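PDB 2B4F: endo-1,4-beta-xylanase from Pseudoalteromonas haloplanktis, which hydrolyses internal beta-1,4 linkages of xylan as a cold-adapted member of glycoside hydrolase family 8, held here as an active-site mutant with xylose units bound. Local coordinates for residues Q107-N112 against V134-E139; R76-S81 against G140-G145; D115-G120 against S192-N197; N186-F191 against S202-A207. The protein carries 1 engineered substitution. All blocks are in the same frame, centred on the assembly; numbering follows the deposited sequence.

Interaction 1 (Q107-N112 against V134-E139); sequences QKNPDN and VYKVDE. With XYP (beta-D-xylopyranose), chain B.
Asn109 and Lys136 run past each other in opposite directions, so that the planar amide of one lies against the outer methylenes of the other. The lysine chain, extended as far as CE, sets CE 3.8 Å from Gln107 O, and the bend at its last torsion (chi4 68°) turns NZ toward the loop backbone. There NZ donates at 2.9 Å to a water, which in turn donates to Lys108 O at 2.8 Å; a second partner of NZ is Tyr106 O. A long, flexible amine suits a place where backbone carbonyls must be met at the end of helix 93-107. Lys136 belongs to strand 134-136, an edge strand of the antiparallel sheet that includes strand 123-128, and the chain changes direction at Val137 before reaching Glu139. The same amide also meets Glu139: the modelled OD1 is 2.8 Å from Glu139 O, but the O and N ends are probably interchanged, which would put the NH2 there. Were Asn109 replaced by an alanine, Glu139 O would probably lose this polar neighbour and a gap would open beside the Lys136 methylenes. Lys108 points away and forms a salt bridge within its own loop, NZ to Asp111 OD2 at 3.0 Å, approaching from above the carboxylate plane. Past Val137, Asp138 turns to the glycan pocket, where its OD2 accepts from O2 of a bound xylose at 3.0 Å.

Interaction 2 (R76-S81 against G140-G145); sequences RTEGQS and GPAPAG. Engineered in segment 140-145: Ala144 (natural residue Asp). With XYP (beta-D-xylopyranose), chain C; XYP (beta-D-xylopyranose), chain D.
One water joins Thr77 to Ala142: it accepts from Ala142 N at 2.8 Å and is hydrogen-bonded to Thr77 OG1, also at 2.8 Å. With OG1 set between the backbone N and carbonyl carbon (chi1 47°), the threonine hydroxyl faces the other segment. Beside it the CA atoms of Glu78 and Gly145 lie 4.1 Å apart. Glycine suits this point because a CB on residue 145 would clash with Thr77 OG1. One turn further along the helix, Ser81 CB rests 3.4 Å from Gly145 O. Glu78 CG is 3.6 Å from Gly145 N, and its CD is 3.6 Å from CB of Ala144, the engineered active-site substitution (natural aspartate). Arg76, Glu78 and Ala142 line the glycan pocket. Glu78 OE2 lies 2.4 Å from O3 of the xylose of chain C, too short to be taken literally though consistent with a hydrogen bond, while OE1 pairs with Arg284. Without this carboxylate, as with an alanine here, Arg284 is likely to lose its charged mate. Arg76, extended from CG to NE, donates from NH1 to O3 of the xylose of chain D (2.8 Å, 137°), an oxygen at the guanidinium edge, near its plane; Asp74 pairs with NE. The contact sets the start of helix 77-89 against the start of helix 144-160, with Trp124 of strand 123-128 packed on Thr77 and Ala142.

Interaction 3 (D115-G120 against S192-N197); sequences DAKKQG and SPYIDN. With XYP (beta-D-xylopyranose), chain B.
At the rim of the glycan pocket, Tyr194 of a type I beta turn (Ser192 to Ile195) reaches across to Asp115, the first residue of an Asx turn. The phenol OH donates to Asp115 OD2 at 2.5 Å, a short bond. OD2 sits in the plane of the tyrosine ring, at its edge, but the hydroxyl meets the carboxylate from above the carboxylate's own plane, 48° out of it; the two planes are 62° apart. The aspartate reaches the phenol with CG anti to its own backbone N (chi1 -173°). The other oxygen is used within the loop: Lys117 N donates to Asp115 OD1 at 3.1 Å, and together with the phenol bond this restrains the carboxylate's rotation. Aspartate suits the place, being short enough to close the Asx turn while offering a second oxygen to the phenol. The two loops, one following helix 93-107 and the other following strand 188-189, are far apart in sequence and meet here at the surface of the catalytic domain, which has the (alpha/alpha)6 barrel fold of family 8. Two lysines lend their aliphatic parts. Lys117 passes the ring slantwise, with CD 3.7 Å from Tyr194 CE1 and CE 3.6 Å from Pro193 O. Lys118 crosses nearly at a right angle, CE 3.3 Å from Tyr194 OH, and carries its NZ on to a salt bridge with Glu139. Pro193 CB lies 4.1 Å above the plane of the Tyr194 ring, off-centre. Tyr194 CB lies 3.8 Å from O4 of the xylose of chain B, and Ser192 OG also lies beside that sugar.

Interaction 4 (N186-F191 against S202-A207); sequences NQIIRF and SYHIPA. With XYP (beta-D-xylopyranose), chain C.
The His204 imidazole carries Ile189 CG2 over one face and, in the conformer modelled here, Ile188 CG2 at its edge, near the ring plane. The first is a CH-pi contact, CG2 standing 3.9 Å from the ring centroid and 25° off the normal. It arises because CG1 of Ile189 is anti to the backbone N (chi1 -169°), which leaves CG2 to project at the histidine and also at Tyr203 CB, 3.7 Å away. Both imidazole nitrogens have partners elsewhere, ND1 with Ser232 and NE2 with Thr199, so the ring is fixed in rotation while its pi face packs against the isoleucine methyl. The Tyr203 ring turns an edge to the backbone: Arg190 O lies in its plane, 3.6 Å from CD2. A water near the same plane accepts from Tyr203 OH at 2.6 Å and donates to Phe191 O at 2.7 Å. It also stands over one face of the Phe191 ring, whose CD1 is 3.7 Å from Tyr203 OH. Phe191, just past strand 188-189, and Tyr203, before helix 206-215, form part of the glycan pocket wall, with Tyr203 OH 2.8 Å from O3 of the xylose of chain C. Isoleucine and phenylalanine supply shape here, and tyrosine adds a hydroxyl at the sugar. Since no hydrogen bond crosses directly between the segments and the buried Arg190 O has no partner, the contact depends on close apolar fit and one bridging water.

Interactions 2 and 4 are buried, whereas interaction 1 is partly buried and interaction 3 lies at the surface, and their chemistry follows. The inner pair rely on close packing and a bridging water; they meet where Pro143 and Ala144 pack against 189-191 and Tyr203, and both touch the xylose of chain C. In interaction 2 the charged groups turn to the sugars, Arg284 and Asp74. Interactions 1 and 3 share the chain between helix 93-107 and strand 123-128, touch the xylose of chain B and rest on polar side chains and lysine methylenes; the Lys118-Glu139 salt bridge ties them together. Gln107 links interaction 1 to helix 77-89, Pro141 and Pro193 pack interaction 2 on 3, and Asp196 with Arg190 joins interaction 3 to 4.

Interaction 1 (Q107-N112 against V134-E139)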
# COMPACT_ATOMS: atom_id res chain seq x y z
N GLN A 107 11.25 14.77 -4.43
CA GLN A 107 10.00 14.70 -3.68
C GLN A 107 10.12 15.33 -2.28
O GLN A 107 9.19 15.96 -1.81
CB GLN A 107 9.48 13.25 -3.60
CG GLN A 107 8.95 12.73 -4.96
CD GLN A 107 8.64 11.24 -4.94
OE1 GLN A 107 9.37 10.45 -4.32
NE2 GLN A 107 7.58 10.84 -5.64
N LYS A 108 11.26 15.17 -1.63
CA LYS A 108 11.44 15.72 -0.28
C LYS A 108 11.36 17.25 -0.24
O LYS A 108 12.12 17.93 -0.92
CB LYS A 108 12.81 15.32 0.28
CG LYS A 108 12.96 15.57 1.76
CD LYS A 108 14.44 15.50 2.20
CE LYS A 108 14.62 16.08 3.59
NZ LYS A 108 16.07 16.30 3.87
N ASN A 109 10.45 17.78 0.59
CA ASN A 109 10.42 19.20 0.89
C ASN A 109 11.58 19.56 1.82
O ASN A 109 11.90 18.79 2.73
CB ASN A 109 9.12 19.61 1.57
CG ASN A 109 7.89 19.46 0.69
OD1 ASN A 109 6.86 18.98 1.16
ND2 ASN A 109 7.98 19.88 -0.56
N PRO A 110 12.21 20.72 1.62
CA PRO A 110 13.33 21.13 2.48
C PRO A 110 12.99 21.12 3.96
O PRO A 110 11.87 21.47 4.35
CB PRO A 110 13.65 22.57 2.03
CG PRO A 110 13.03 22.72 0.69
CD PRO A 110 11.90 21.73 0.59
N ASP A 111 13.96 20.76 4.79
CA ASP A 111 13.76 20.79 6.24
C ASP A 111 13.54 22.20 6.79
O ASP A 111 13.06 22.35 7.90
CB ASP A 111 14.94 20.10 6.93
CG ASP A 111 15.04 18.63 6.56
OD1 ASP A 111 13.99 17.95 6.55
OD2 ASP A 111 16.11 18.09 6.22
N ASN A 112 13.87 23.22 6.00
CA ASN A 112 13.71 24.61 6.39
C ASN A 112 12.57 25.29 5.61
O ASN A 112 12.48 26.52 5.54
CB ASN A 112 15.04 25.37 6.22
CG ASN A 112 15.46 25.55 4.76
OD1 ASN A 112 14.94 24.90 3.85
ND2 ASN A 112 16.43 26.44 4.54
N VAL A 134 11.33 18.51 -13.50
CA VAL A 134 10.44 18.14 -12.43
C VAL A 134 10.11 19.32 -11.52
O VAL A 134 10.94 20.23 -11.31
CB VAL A 134 11.05 16.94 -11.62
CG1 VAL A 134 12.29 17.37 -10.83
CG2 VAL A 134 10.00 16.31 -10.73
N TYR A 135 8.89 19.34 -11.02
CA TYR A 135 8.45 20.35 -10.07
C TYR A 135 7.31 19.78 -9.26
O TYR A 135 6.67 18.80 -9.66
CB TYR A 135 8.02 21.66 -10.76
CG TYR A 135 6.68 21.54 -11.48
CD1 TYR A 135 6.59 20.96 -12.74
CD2 TYR A 135 5.51 22.01 -10.89
CE1 TYR A 135 5.36 20.83 -13.40
CE2 TYR A 135 4.29 21.90 -11.54
CZ TYR A 135 4.22 21.31 -12.79
OH TYR A 135 3.00 21.20 -13.43
N LYS A 136 7.05 20.40 -8.13
CA LYS A 136 6.04 19.93 -7.19
C LYS A 136 4.72 20.60 -7.52
O LYS A 136 4.63 21.83 -7.53
CB LYS A 136 6.47 20.27 -5.76
CG LYS A 136 7.75 19.56 -5.33
CD LYS A 136 8.27 20.04 -3.97
CE LYS A 136 9.51 19.27 -3.57
NZ LYS A 136 10.69 19.59 -4.45
N VAL A 137 3.70 19.80 -7.80
CA VAL A 137 2.35 20.31 -8.03
C VAL A 137 1.67 20.57 -6.69
O VAL A 137 1.10 21.64 -6.48
CB VAL A 137 1.52 19.30 -8.87
CG1 VAL A 137 0.07 19.80 -9.09
CG2 VAL A 137 2.19 19.02 -10.20
N ASP A 138 1.74 19.60 -5.80
CA ASP A 138 1.27 19.75 -4.43
C ASP A 138 2.39 19.30 -3.49
O ASP A 138 2.85 18.14 -3.55
CB ASP A 138 -0.01 18.94 -4.25
CG ASP A 138 -0.65 19.10 -2.89
OD1 ASP A 138 -0.10 19.76 -1.98
OD2 ASP A 138 -1.75 18.59 -2.65
N GLU A 139 2.85 20.22 -2.65
CA GLU A 139 3.90 19.95 -1.67
C GLU A 139 3.41 19.18 -0.44
O GLU A 139 4.22 18.66 0.31
CB GLU A 139 4.53 21.26 -1.17
CG GLU A 139 5.21 22.10 -2.23
CD GLU A 139 5.85 23.36 -1.64
OE1 GLU A 139 5.24 23.96 -0.75
OE2 GLU A 139 6.95 23.73 -2.05
C1 XYP B . -4.38 17.20 0.65
C2 XYP B . -3.69 18.53 0.44
C3 XYP B . -3.95 19.46 1.63
C4 XYP B . -5.45 19.56 1.91
C5 XYP B . -5.99 18.14 2.08
O2 XYP B . -2.30 18.31 0.27
O3 XYP B . -3.33 20.71 1.40
O4 XYP B . -5.77 20.32 3.07
O5 XYP B . -5.72 17.37 0.92
O HOH W 1 13.04 18.28 -3.49

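Interaction 2 (R76-S81 against G140-G145)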
# COMPACT_ATOMS: atom_id res chain seq x y z
N ARG A 76 3.97 10.19 -8.07
CA ARG A 76 3.34 10.13 -6.76
C ARG A 76 4.23 9.42 -5.75
O ARG A 76 4.94 8.48 -6.09
CB ARG A 76 1.98 9.47 -6.87
CG ARG A 76 1.00 10.32 -7.64
CD ARG A 76 -0.38 9.71 -7.92
NE ARG A 76 -1.10 10.65 -8.77
CZ ARG A 76 -2.40 10.85 -8.77
NH1 ARG A 76 -3.22 10.15 -7.99
NH2 ARG A 76 -2.90 11.79 -9.58
N THR A 77 4.17 9.85 -4.49
CA THR A 77 5.01 9.23 -3.47
C THR A 77 4.66 7.78 -3.20
O THR A 77 5.53 6.95 -3.02
CB THR A 77 5.00 10.01 -2.18
OG1 THR A 77 3.64 10.35 -1.81
CG2 THR A 77 5.78 11.33 -2.39
N GLU A 78 3.37 7.46 -3.18
CA GLU A 78 2.96 6.09 -2.96
C GLU A 78 3.47 5.13 -4.05
O GLU A 78 3.95 4.04 -3.74
CB GLU A 78 1.44 6.01 -2.86
CG GLU A 78 1.04 5.98 -1.43
CD GLU A 78 -0.44 5.99 -1.26
OE1 GLU A 78 -1.02 4.87 -1.37
OE2 GLU A 78 -0.96 7.13 -1.01
N GLY A 79 3.35 5.53 -5.31
CA GLY A 79 3.88 4.72 -6.39
C GLY A 79 5.39 4.50 -6.26
O GLY A 79 5.90 3.40 -6.52
N GLN A 80 6.09 5.57 -5.88
CA GLN A 80 7.54 5.55 -5.76
C GLN A 80 7.93 4.59 -4.65
O GLN A 80 8.83 3.78 -4.83
CB GLN A 80 8.06 6.96 -5.46
CG GLN A 80 9.58 7.14 -5.63
CD GLN A 80 10.04 7.28 -7.07
OE1 GLN A 80 11.24 7.49 -7.34
NE2 GLN A 80 9.12 7.17 -8.00
N SER A 81 7.24 4.70 -3.50
CA SER A 81 7.58 3.95 -2.30
C SER A 81 7.21 2.48 -2.45
O SER A 81 7.91 1.61 -1.95
CB SER A 81 6.90 4.54 -1.06
OG SER A 81 5.49 4.48 -1.15
N GLY A 140 2.10 19.15 -0.23
CA GLY A 140 1.49 18.36 0.84
C GLY A 140 1.83 16.87 0.70
O GLY A 140 2.01 16.39 -0.43
N PRO A 141 1.90 16.16 1.82
CA PRO A 141 2.16 14.71 1.79
C PRO A 141 0.91 13.84 1.64
O PRO A 141 -0.21 14.24 1.94
CB PRO A 141 2.83 14.47 3.14
CG PRO A 141 2.16 15.44 4.07
CD PRO A 141 1.80 16.66 3.21
N ALA A 142 1.14 12.63 1.15
CA ALA A 142 0.17 11.54 1.20
C ALA A 142 0.86 10.48 2.07
O ALA A 142 1.70 9.72 1.59
CB ALA A 142 -0.08 11.02 -0.20
N PRO A 143 0.58 10.50 3.38
CA PRO A 143 1.42 9.77 4.35
C PRO A 143 1.63 8.27 4.14
O PRO A 143 2.61 7.78 4.66
CB PRO A 143 0.76 10.08 5.71
CG PRO A 143 0.18 11.50 5.46
CD PRO A 143 -0.42 11.34 4.05
N ALA A 144 0.79 7.57 3.38
CA ALA A 144 1.09 6.18 3.08
C ALA A 144 2.42 6.05 2.32
O ALA A 144 3.10 5.03 2.41
CB ALA A 144 -0.04 5.51 2.30
N GLY A 145 2.77 7.09 1.56
CA GLY A 145 4.06 7.17 0.89
C GLY A 145 5.22 7.09 1.86
O GLY A 145 6.08 6.22 1.75
C1 XYP C . -4.24 7.98 -3.99
C2 XYP C . -3.51 7.68 -2.70
C3 XYP C . -3.71 8.81 -1.69
C4 XYP C . -3.59 10.22 -2.32
C5 XYP C . -4.31 10.28 -3.67
O2 XYP C . -3.97 6.51 -2.06
O3 XYP C . -2.81 8.65 -0.59
O4 XYP C . -4.18 11.08 -1.38
O5 XYP C . -3.85 9.21 -4.49
C1 XYP D . -6.04 6.08 -8.53
C2 XYP D . -4.70 6.77 -8.62
C3 XYP D . -3.93 6.68 -7.30
C4 XYP D . -4.80 7.09 -6.13
C5 XYP D . -6.07 6.24 -6.18
O2 XYP D . -3.94 6.27 -9.72
O3 XYP D . -2.78 7.48 -7.31
O4 XYP D . -4.07 6.88 -4.93
O5 XYP D . -6.73 6.48 -7.42
O HOH W 2 3.78 11.80 0.57

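Interaction 3 (D115-G120 against S192-N197)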
# COMPACT_ATOMS: atom_id res chain seq x y z
N ASP A 115 6.71 26.62 5.83
CA ASP A 115 5.61 25.94 6.48
C ASP A 115 6.16 24.76 7.29
O ASP A 115 6.65 23.78 6.71
CB ASP A 115 4.61 25.48 5.40
CG ASP A 115 3.34 24.90 5.98
OD1 ASP A 115 3.28 24.65 7.20
OD2 ASP A 115 2.35 24.67 5.27
N ALA A 116 6.08 24.83 8.62
CA ALA A 116 6.66 23.80 9.48
C ALA A 116 6.03 22.42 9.23
O ALA A 116 6.67 21.41 9.45
CB ALA A 116 6.54 24.17 10.95
N LYS A 117 4.78 22.41 8.78
CA LYS A 117 4.06 21.16 8.52
C LYS A 117 4.56 20.38 7.28
O LYS A 117 4.29 19.19 7.14
CB LYS A 117 2.58 21.43 8.38
CG LYS A 117 1.88 21.68 9.71
CD LYS A 117 0.42 22.05 9.49
CE LYS A 117 -0.34 22.21 10.80
NZ LYS A 117 -0.11 23.57 11.35
N LYS A 118 5.27 21.07 6.40
CA LYS A 118 5.83 20.50 5.18
C LYS A 118 7.30 20.13 5.34
O LYS A 118 7.87 19.47 4.45
CB LYS A 118 5.67 21.48 4.02
CG LYS A 118 4.32 21.42 3.31
CD LYS A 118 4.09 22.68 2.50
CE LYS A 118 2.73 22.75 1.82
NZ LYS A 118 2.75 23.85 0.79
N GLN A 119 7.93 20.51 6.45
CA GLN A 119 9.37 20.32 6.58
C GLN A 119 9.71 18.85 6.60
O GLN A 119 9.24 18.09 7.47
CB GLN A 119 9.95 21.01 7.84
CG GLN A 119 9.85 22.52 7.78
CD GLN A 119 10.30 23.21 9.05
OE1 GLN A 119 10.58 22.55 10.06
NE2 GLN A 119 10.38 24.54 9.00
N GLY A 120 10.51 18.44 5.63
CA GLY A 120 10.94 17.05 5.52
C GLY A 120 9.92 16.02 5.04
O GLY A 120 10.26 14.86 4.93
N SER A 192 -3.97 14.12 6.46
CA SER A 192 -3.23 15.33 6.13
C SER A 192 -2.79 16.10 7.39
O SER A 192 -3.50 16.13 8.36
CB SER A 192 -4.10 16.26 5.28
OG SER A 192 -3.33 17.38 4.87
N PRO A 193 -1.63 16.72 7.35
CA PRO A 193 -1.22 17.65 8.43
C PRO A 193 -2.21 18.79 8.69
O PRO A 193 -2.26 19.29 9.81
CB PRO A 193 0.10 18.24 7.91
CG PRO A 193 0.62 17.27 6.95
CD PRO A 193 -0.57 16.57 6.33
N TYR A 194 -3.00 19.15 7.68
CA TYR A 194 -3.91 20.30 7.73
C TYR A 194 -5.33 19.99 8.18
O TYR A 194 -6.18 20.89 8.21
CB TYR A 194 -3.91 20.98 6.36
CG TYR A 194 -2.52 21.37 5.92
CD1 TYR A 194 -1.90 22.52 6.44
CD2 TYR A 194 -1.80 20.57 5.05
CE1 TYR A 194 -0.60 22.86 6.06
CE2 TYR A 194 -0.50 20.90 4.68
CZ TYR A 194 0.10 22.04 5.19
OH TYR A 194 1.39 22.36 4.80
N ILE A 195 -5.61 18.75 8.57
CA ILE A 195 -6.95 18.37 9.02
C ILE A 195 -6.82 17.45 10.21
O ILE A 195 -6.03 16.49 10.18
CB ILE A 195 -7.75 17.68 7.87
CG1 ILE A 195 -7.80 18.57 6.63
CG2 ILE A 195 -9.15 17.36 8.31
CD1 ILE A 195 -8.31 17.87 5.37
N ASP A 196 -7.57 17.73 11.27
CA ASP A 196 -7.50 16.93 12.47
C ASP A 196 -8.65 15.95 12.53
O ASP A 196 -9.63 16.08 11.77
CB ASP A 196 -7.48 17.82 13.73
CG ASP A 196 -6.17 18.59 13.90
OD1 ASP A 196 -5.20 18.40 13.11
OD2 ASP A 196 -6.03 19.40 14.83
N ASN A 197 -8.53 14.98 13.43
CA ASN A 197 -9.51 13.90 13.61
C ASN A 197 -9.86 13.24 12.29
O ASN A 197 -11.03 12.99 11.98
CB ASN A 197 -10.78 14.41 14.30
CG ASN A 197 -11.75 13.31 14.68
OD1 ASN A 197 -11.36 12.17 14.97
ND2 ASN A 197 -13.05 13.64 14.66
C1 XYP B . -4.38 17.20 0.65
C2 XYP B . -3.69 18.53 0.44
C3 XYP B . -3.95 19.46 1.63
C4 XYP B . -5.45 19.56 1.91
C5 XYP B . -5.99 18.14 2.08
O2 XYP B . -2.30 18.31 0.27
O3 XYP B . -3.33 20.71 1.40
O4 XYP B . -5.77 20.32 3.07
O5 XYP B . -5.72 17.37 0.92

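Interaction 4 (N186-F191 against S202-A207)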
# COMPACT_ATOMS: atom_id res chain seq x y z
N ASN A 186 -2.32 11.74 17.71
CA ASN A 186 -2.64 10.79 18.77
C ASN A 186 -2.20 9.39 18.35
O ASN A 186 -2.92 8.43 18.55
CB ASN A 186 -4.16 10.80 19.09
CG ASN A 186 -4.66 12.17 19.54
OD1 ASN A 186 -3.87 13.01 20.02
ND2 ASN A 186 -5.96 12.41 19.37
N GLN A 187 -1.04 9.30 17.69
CA GLN A 187 -0.47 8.03 17.24
C GLN A 187 -1.29 7.25 16.20
O GLN A 187 -1.15 6.03 16.08
CB GLN A 187 -0.15 7.14 18.46
CG GLN A 187 0.99 7.73 19.29
CD GLN A 187 1.24 6.94 20.56
OE1 GLN A 187 0.31 6.71 21.33
NE2 GLN A 187 2.48 6.47 20.75
N ILE A 188 -2.13 7.98 15.46
CA ILE A 188 -2.89 7.47 14.31
C ILE A 188 -2.45 8.25 13.07
O ILE A 188 -2.40 9.49 13.07
CB ILE A 188 -4.40 7.71 14.53
CG1 ILE A 188 -4.87 7.13 15.88
CG2 ILE A 188 -5.20 7.15 13.36
CD1 ILE A 188 -5.01 5.63 15.91
N ILE A 189 -2.14 7.51 12.01
CA ILE A 189 -1.62 8.11 10.79
C ILE A 189 -2.63 9.12 10.25
O ILE A 189 -3.82 8.85 10.20
CB ILE A 189 -1.23 7.01 9.75
CG1 ILE A 189 -0.44 7.58 8.57
CG2 ILE A 189 -2.45 6.27 9.24
CD1 ILE A 189 0.96 7.98 8.88
N ARG A 190 -2.13 10.30 9.87
CA ARG A 190 -2.99 11.34 9.32
C ARG A 190 -3.31 11.12 7.84
O ARG A 190 -2.50 10.60 7.09
CB ARG A 190 -2.33 12.71 9.42
CG ARG A 190 -2.21 13.28 10.84
CD ARG A 190 -1.41 14.58 10.90
NE ARG A 190 -1.60 15.29 12.17
CZ ARG A 190 -2.64 16.07 12.46
NH1 ARG A 190 -3.60 16.30 11.57
NH2 ARG A 190 -2.71 16.65 13.65
N PHE A 191 -4.51 11.55 7.44
CA PHE A 191 -4.79 11.83 6.05
C PHE A 191 -4.00 13.09 5.61
O PHE A 191 -3.44 13.12 4.52
CB PHE A 191 -6.29 12.00 5.81
CG PHE A 191 -6.62 12.38 4.40
CD1 PHE A 191 -6.67 11.42 3.40
CD2 PHE A 191 -6.80 13.71 4.07
CE1 PHE A 191 -6.91 11.78 2.11
CE2 PHE A 191 -7.04 14.08 2.76
CZ PHE A 191 -7.12 13.12 1.79
N SER A 202 -7.10 2.78 4.66
CA SER A 202 -6.11 2.16 3.77
C SER A 202 -4.64 2.49 4.09
O SER A 202 -3.73 1.84 3.56
CB SER A 202 -6.43 2.48 2.32
OG SER A 202 -6.02 3.79 1.95
N TYR A 203 -4.40 3.50 4.92
CA TYR A 203 -3.05 3.88 5.31
C TYR A 203 -2.56 3.03 6.49
O TYR A 203 -1.39 3.11 6.86
CB TYR A 203 -2.99 5.35 5.72
CG TYR A 203 -3.28 6.39 4.65
CD1 TYR A 203 -3.69 6.04 3.34
CD2 TYR A 203 -3.13 7.74 4.95
CE1 TYR A 203 -3.96 7.01 2.39
CE2 TYR A 203 -3.35 8.71 3.99
CZ TYR A 203 -3.78 8.36 2.72
OH TYR A 203 -4.03 9.35 1.81
N HIS A 204 -3.45 2.24 7.08
CA HIS A 204 -3.13 1.50 8.28
C HIS A 204 -2.55 0.13 7.96
O HIS A 204 -3.21 -0.70 7.36
CB HIS A 204 -4.36 1.34 9.15
CG HIS A 204 -4.72 2.58 9.88
ND1 HIS A 204 -4.43 2.77 11.21
CD2 HIS A 204 -5.31 3.73 9.46
CE1 HIS A 204 -4.83 3.97 11.58
NE2 HIS A 204 -5.36 4.58 10.53
N ILE A 205 -1.30 -0.09 8.35
CA ILE A 205 -0.64 -1.38 8.15
C ILE A 205 0.03 -1.71 9.47
O ILE A 205 1.21 -1.39 9.69
CB ILE A 205 0.38 -1.33 6.99
CG1 ILE A 205 -0.22 -0.69 5.74
CG2 ILE A 205 0.83 -2.72 6.65
CD1 ILE A 205 0.65 0.36 5.09
N PRO A 206 -0.74 -2.27 10.40
CA PRO A 206 -0.25 -2.47 11.77
C PRO A 206 1.11 -3.18 11.86
O PRO A 206 1.97 -2.77 12.64
CB PRO A 206 -1.39 -3.27 12.41
CG PRO A 206 -2.62 -2.83 11.66
CD PRO A 206 -2.15 -2.69 10.25
N ALA A 207 1.32 -4.21 11.05
CA ALA A 207 2.57 -4.97 11.08
C ALA A 207 3.79 -4.13 10.75
O ALA A 207 4.87 -4.40 11.26
CB ALA A 207 2.49 -6.15 10.15
C1 XYP C . -4.24 7.98 -3.99
C2 XYP C . -3.51 7.68 -2.70
C3 XYP C . -3.71 8.81 -1.69
C4 XYP C . -3.59 10.22 -2.32
C5 XYP C . -4.31 10.28 -3.67
O2 XYP C . -3.97 6.51 -2.06
O3 XYP C . -2.81 8.65 -0.59
O4 XYP C . -4.18 11.08 -1.38
O5 XYP C . -3.85 9.21 -4.49
O HOH W 3 -3.23 11.78 2.15